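Local coordinates for catabolite control protein A (Lactococcus lactis, PDB 2O20) that probably acts as a global transcriptional regulator of carbon catabolite repression and activation, binding DNA as a member of the LacI family, at residues D[175-188]-D[235-247]. The protein carries 1 engineered substitution. Numbering follows the deposited sequence.
Sequences LIDSGNKKIAYIMG and LLERGATSAVVSH. With SO4 (sulfate ion), chain L.
Strands 183-186 and 242-245 pair in parallel, their axes 4.5 Å apart at closest approach and 24° from alignment. The ladder alternates as parallel strands require: Ala184 N donates to Ser242 O and Ala184 O accepts from Val244 N, then Ile186 N meets Val244 O at 2.9 Å and Ser246 N reaches Ile186 O. A bond from Thr241 N to Lys182 O (3.0 Å) precedes it. On one face, Val244 fits between two partners: a chi1 of -175° turns CG1 away from the Val244 nitrogen and toward Tyr185, 3.4 Å from its CE1, while CG2 meets Leu175 CD1 at 3.6 Å. Tyr185 also carries Val244 O over one ring face, displaced toward the rim. On the other face, Leu235 CD2 touches both Ala184 CB (3.7 Å) and Ile186 CD1, and Ile186 runs alongside Val245; Leu254 and Val250 of helix 248-260 cover this side. At the strand entrance Asn180 OD1 receives Thr241 OG1 at 2.8 Å, in the carbonyl plane on a lone pair, while ND2 donates to Leu175 O (2.9 Å) and to Glu270 OE2. Asn180 N binds that same Leu175 oxygen, within the Schellman motif at Gly179 that ends helix 164-177. An alanine here would remove the amide, and Thr241 OG1 would probably lose this acceptor, Leu175 O its side-chain donor and the Glu270 carboxylate one of its partners. Two helix-turn-strand units thus set adjacent parallel strands at the centre of the four-stranded sheet 218-219, 183-186, 242-245, 270-272, with helices packed against it, as in the Rossmann-like subdomains of LacI-family regulatory cores.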
loop_
_atom_site.group_PDB
_atom_site.type_symbol
_atom_site.label_atom_id
_atom_site.label_comp_id
_atom_site.label_asym_id
_atom_site.label_seq_id
_atom_site.Cartn_x
_atom_site.Cartn_y
_atom_site.Cartn_z
ATOM N N LEU D 175 -6.466 8.114 -26.083
ATOM C CA LEU D 175 -5.353 7.500 -26.827
ATOM C C LEU D 175 -5.609 7.599 -28.353
ATOM O O LEU D 175 -4.676 7.755 -29.151
ATOM C CB LEU D 175 -5.173 6.042 -26.407
ATOM C CG LEU D 175 -4.750 5.843 -24.944
ATOM C CD1 LEU D 175 -4.826 4.392 -24.515
ATOM C CD2 LEU D 175 -3.364 6.402 -24.703
ATOM N N ILE D 176 -6.865 7.496 -28.751
ATOM C CA ILE D 176 -7.238 7.718 -30.171
ATOM C C ILE D 176 -6.847 9.135 -30.573
ATOM O O ILE D 176 -6.257 9.351 -31.619
ATOM C CB ILE D 176 -8.746 7.474 -30.409
ATOM C CG1 ILE D 176 -9.015 5.973 -30.351
ATOM C CG2 ILE D 176 -9.216 8.028 -31.808
ATOM C CD1 ILE D 176 -10.428 5.611 -30.215
ATOM N N ASP D 177 -7.147 10.099 -29.713
ATOM C CA ASP D 177 -6.916 11.494 -30.042
ATOM C C ASP D 177 -5.443 11.896 -30.091
ATOM O O ASP D 177 -5.127 12.913 -30.710
ATOM C CB ASP D 177 -7.745 12.415 -29.131
ATOM C CG ASP D 177 -9.265 12.318 -29.407
ATOM O OD1 ASP D 177 -9.678 11.738 -30.438
ATOM O OD2 ASP D 177 -10.054 12.823 -28.585
ATOM N N SER D 178 -4.550 11.108 -29.479
ATOM C CA SER D 178 -3.111 11.306 -29.619
ATOM C C SER D 178 -2.505 10.453 -30.752
ATOM O O SER D 178 -1.286 10.326 -30.861
ATOM C CB SER D 178 -2.383 11.080 -28.271
ATOM O OG SER D 178 -2.654 9.786 -27.726
ATOM N N GLY D 179 -3.363 9.890 -31.615
ATOM C CA GLY D 179 -2.915 9.206 -32.821
ATOM C C GLY D 179 -2.708 7.706 -32.748
ATOM O O GLY D 179 -2.217 7.106 -33.707
ATOM N N ASN D 180 -3.068 7.074 -31.636
ATOM C CA ASN D 180 -2.896 5.618 -31.523
ATOM C C ASN D 180 -3.998 4.870 -32.299
ATOM O O ASN D 180 -5.169 5.232 -32.240
ATOM C CB ASN D 180 -2.879 5.181 -30.069
ATOM C CG ASN D 180 -1.718 5.761 -29.304
ATOM O OD1 ASN D 180 -0.571 5.279 -29.425
ATOM N ND2 ASN D 180 -1.988 6.800 -28.513
ATOM N N LYS D 181 -3.589 3.840 -33.042
ATOM C CA LYS D 181 -4.500 2.988 -33.812
ATOM C C LYS D 181 -4.569 1.561 -33.290
ATOM O O LYS D 181 -5.573 0.893 -33.499
ATOM C CB LYS D 181 -4.063 2.940 -35.275
ATOM C CG LYS D 181 -4.020 4.301 -35.986
ATOM C CD LYS D 181 -5.384 4.974 -35.948
ATOM C CE LYS D 181 -5.465 6.199 -36.850
ATOM N NZ LYS D 181 -5.703 5.853 -38.284
ATOM N N LYS D 182 -3.488 1.094 -32.658
ATOM C CA LYS D 182 -3.446 -0.215 -32.002
ATOM C C LYS D 182 -3.379 -0.017 -30.492
ATOM O O LYS D 182 -2.325 0.315 -29.948
ATOM C CB LYS D 182 -2.275 -1.040 -32.526
ATOM C CG LYS D 182 -2.444 -1.476 -33.980
ATOM C CD LYS D 182 -1.458 -2.553 -34.328
ATOM C CE LYS D 182 -1.807 -3.331 -35.557
ATOM N NZ LYS D 182 -0.673 -4.290 -35.845
ATOM N N ILE D 183 -4.547 -0.148 -29.853
ATOM C CA ILE D 183 -4.733 0.166 -28.429
ATOM C C ILE D 183 -5.126 -1.135 -27.713
ATOM O O ILE D 183 -6.159 -1.735 -28.001
ATOM C CB ILE D 183 -5.840 1.244 -28.211
ATOM C CG1 ILE D 183 -5.532 2.526 -29.015
ATOM C CG2 ILE D 183 -6.015 1.528 -26.758
ATOM C CD1 ILE D 183 -6.741 3.419 -29.297
ATOM N N ALA D 184 -4.300 -1.548 -26.770
ATOM C CA ALA D 184 -4.606 -2.692 -25.917
ATOM C C ALA D 184 -5.505 -2.290 -24.738
ATOM O O ALA D 184 -5.439 -1.173 -24.250
ATOM C CB ALA D 184 -3.380 -3.286 -25.415
ATOM N N TYR D 185 -6.347 -3.225 -24.319
ATOM C CA TYR D 185 -7.052 -3.149 -23.041
ATOM C C TYR D 185 -6.615 -4.334 -22.158
ATOM O O TYR D 185 -6.734 -5.518 -22.528
ATOM C CB TYR D 185 -8.589 -3.157 -23.204
ATOM C CG TYR D 185 -9.236 -2.400 -22.062
ATOM C CD1 TYR D 185 -9.764 -1.130 -22.261
ATOM C CD2 TYR D 185 -9.229 -2.910 -20.760
ATOM C CE1 TYR D 185 -10.291 -0.414 -21.213
ATOM C CE2 TYR D 185 -9.773 -2.188 -19.695
ATOM C CZ TYR D 185 -10.286 -0.936 -19.941
ATOM O OH TYR D 185 -10.832 -0.185 -18.929
ATOM N N ILE D 186 -6.090 -4.010 -20.982
ATOM C CA ILE D 186 -5.627 -5.031 -20.033
ATOM C C ILE D 186 -6.618 -5.038 -18.827
ATOM O O ILE D 186 -6.833 -4.006 -18.181
ATOM C CB ILE D 186 -4.156 -4.784 -19.572
ATOM C CG1 ILE D 186 -3.187 -4.855 -20.763
ATOM C CG2 ILE D 186 -3.745 -5.818 -18.553
ATOM C CD1 ILE D 186 -1.889 -4.163 -20.551
ATOM N N MET D 187 -7.213 -6.192 -18.550
ATOM C CA MET D 187 -8.247 -6.310 -17.519
ATOM C C MET D 187 -8.106 -7.587 -16.710
ATOM O O MET D 187 -7.228 -8.416 -16.994
ATOM C CB MET D 187 -9.645 -6.296 -18.171
ATOM C CG MET D 187 -9.877 -7.426 -19.206
ATOM S SD MET D 187 -11.619 -7.479 -19.725
ATOM C CE MET D 187 -11.851 -5.804 -20.241
ATOM N N GLY D 188 -9.012 -7.740 -15.731
ATOM C CA GLY D 188 -9.259 -9.002 -15.032
ATOM C C GLY D 188 -10.086 -9.989 -15.847
ATOM O O GLY D 188 -9.859 -10.158 -17.037
ATOM N N LEU D 235 2.490 -7.127 -25.778
ATOM C CA LEU D 235 1.881 -5.973 -26.415
ATOM C C LEU D 235 2.750 -5.476 -27.582
ATOM O O LEU D 235 2.250 -5.212 -28.661
ATOM C CB LEU D 235 1.641 -4.864 -25.393
ATOM C CG LEU D 235 0.289 -4.953 -24.622
ATOM C CD1 LEU D 235 0.240 -6.109 -23.677
ATOM C CD2 LEU D 235 -0.019 -3.688 -23.863
ATOM N N LEU D 236 4.054 -5.342 -27.338
ATOM C CA LEU D 236 5.000 -4.877 -28.369
ATOM C C LEU D 236 4.979 -5.799 -29.580
ATOM O O LEU D 236 4.938 -5.280 -30.723
ATOM C CB LEU D 236 6.437 -4.735 -27.848
ATOM C CG LEU D 236 6.652 -3.656 -26.758
ATOM C CD1 LEU D 236 8.003 -3.697 -26.183
ATOM C CD2 LEU D 236 6.370 -2.264 -27.334
ATOM N N GLU D 237 4.940 -7.123 -29.354
ATOM C CA GLU D 237 5.004 -8.078 -30.451
ATOM C C GLU D 237 3.781 -8.032 -31.356
ATOM O O GLU D 237 3.871 -8.268 -32.552
ATOM C CB GLU D 237 5.328 -9.494 -29.976
ATOM C CG GLU D 237 4.250 -10.466 -29.671
ATOM C CD GLU D 237 4.777 -11.665 -28.814
ATOM O OE1 GLU D 237 5.982 -12.054 -28.925
ATOM O OE2 GLU D 237 3.980 -12.188 -27.993
ATOM N N ARG D 238 2.651 -7.661 -30.770
ATOM C CA ARG D 238 1.445 -7.428 -31.550
ATOM C C ARG D 238 1.328 -6.011 -32.148
ATOM O O ARG D 238 0.339 -5.715 -32.828
ATOM C CB ARG D 238 0.250 -7.783 -30.670
ATOM C CG ARG D 238 0.323 -9.260 -30.263
ATOM C CD ARG D 238 -1.004 -9.778 -29.696
ATOM N NE ARG D 238 -0.987 -10.799 -28.615
ATOM C CZ ARG D 238 0.052 -11.279 -27.890
ATOM N NH1 ARG D 238 1.327 -10.973 -28.117
ATOM N NH2 ARG D 238 -0.201 -12.163 -26.911
ATOM N N GLY D 239 2.331 -5.157 -31.935
ATOM C CA GLY D 239 2.329 -3.777 -32.455
ATOM C C GLY D 239 1.405 -2.785 -31.753
ATOM O O GLY D 239 1.105 -1.715 -32.291
ATOM N N ALA D 240 0.965 -3.105 -30.539
ATOM C CA ALA D 240 0.235 -2.148 -29.717
ATOM C C ALA D 240 1.164 -0.962 -29.425
ATOM O O ALA D 240 2.366 -1.147 -29.186
ATOM C CB ALA D 240 -0.231 -2.791 -28.434
ATOM N N THR D 241 0.620 0.255 -29.487
ATOM C CA THR D 241 1.389 1.463 -29.161
ATOM C C THR D 241 0.878 2.186 -27.927
ATOM O O THR D 241 1.421 3.227 -27.567
ATOM C CB THR D 241 1.416 2.472 -30.325
ATOM O OG1 THR D 241 0.057 2.860 -30.647
ATOM C CG2 THR D 241 2.141 1.861 -31.546
ATOM N N SER D 242 -0.146 1.632 -27.287
ATOM C CA SER D 242 -0.697 2.182 -26.069
ATOM C C SER D 242 -1.577 1.137 -25.397
ATOM O O SER D 242 -1.919 0.109 -26.000
ATOM C CB SER D 242 -1.484 3.441 -26.364
ATOM O OG SER D 242 -2.558 3.165 -27.264
ATOM N N ALA D 243 -1.940 1.405 -24.147
ATOM C CA ALA D 243 -2.817 0.544 -23.395
ATOM C C ALA D 243 -3.624 1.304 -22.344
ATOM O O ALA D 243 -3.098 2.212 -21.687
ATOM C CB ALA D 243 -1.998 -0.514 -22.717
ATOM N N VAL D 244 -4.867 0.867 -22.176
ATOM C CA VAL D 244 -5.733 1.204 -21.025
ATOM C C VAL D 244 -5.709 -0.015 -20.109
ATOM O O VAL D 244 -5.860 -1.154 -20.571
ATOM C CB VAL D 244 -7.174 1.471 -21.438
ATOM C CG1 VAL D 244 -8.012 1.947 -20.206
ATOM C CG2 VAL D 244 -7.202 2.464 -22.607
ATOM N N VAL D 245 -5.447 0.229 -18.824
ATOM C CA VAL D 245 -5.216 -0.827 -17.861
ATOM C C VAL D 245 -6.152 -0.641 -16.645
ATOM O O VAL D 245 -6.250 0.460 -16.073
ATOM C CB VAL D 245 -3.733 -0.843 -17.417
ATOM C CG1 VAL D 245 -3.500 -2.074 -16.557
ATOM C CG2 VAL D 245 -2.766 -0.793 -18.653
ATOM N N SER D 246 -6.914 -1.668 -16.304
ATOM C CA SER D 246 -7.925 -1.465 -15.291
ATOM C C SER D 246 -7.364 -1.365 -13.857
ATOM O O SER D 246 -7.947 -0.661 -13.043
ATOM C CB SER D 246 -9.008 -2.540 -15.363
ATOM O OG SER D 246 -8.453 -3.777 -15.056
ATOM N N HIS D 247 -6.283 -2.071 -13.554
ATOM C CA HIS D 247 -5.723 -2.080 -12.184
ATOM C C HIS D 247 -4.398 -1.347 -12.129
ATOM O O HIS D 247 -3.539 -1.553 -12.951
ATOM C CB HIS D 247 -5.558 -3.498 -11.669
ATOM C CG HIS D 247 -6.843 -4.239 -11.576
ATOM N ND1 HIS D 247 -7.036 -5.469 -12.168
ATOM C CD2 HIS D 247 -8.036 -3.883 -11.038
ATOM C CE1 HIS D 247 -8.279 -5.860 -11.961
ATOM N NE2 HIS D 247 -8.909 -4.914 -11.287
HETATM S S SO4 L . -11.874 -6.701 -11.561
HETATM O O1 SO4 L . -13.078 -7.540 -11.551
HETATM O O2 SO4 L . -10.999 -7.145 -12.648
HETATM O O3 SO4 L . -12.258 -5.303 -11.757
HETATM O O4 SO4 L . -11.180 -6.858 -10.281
HETATM O O HOH W 1 -1.078 2.735 -33.113
HETATM O O HOH W 2 -5.553 -4.872 -15.171
#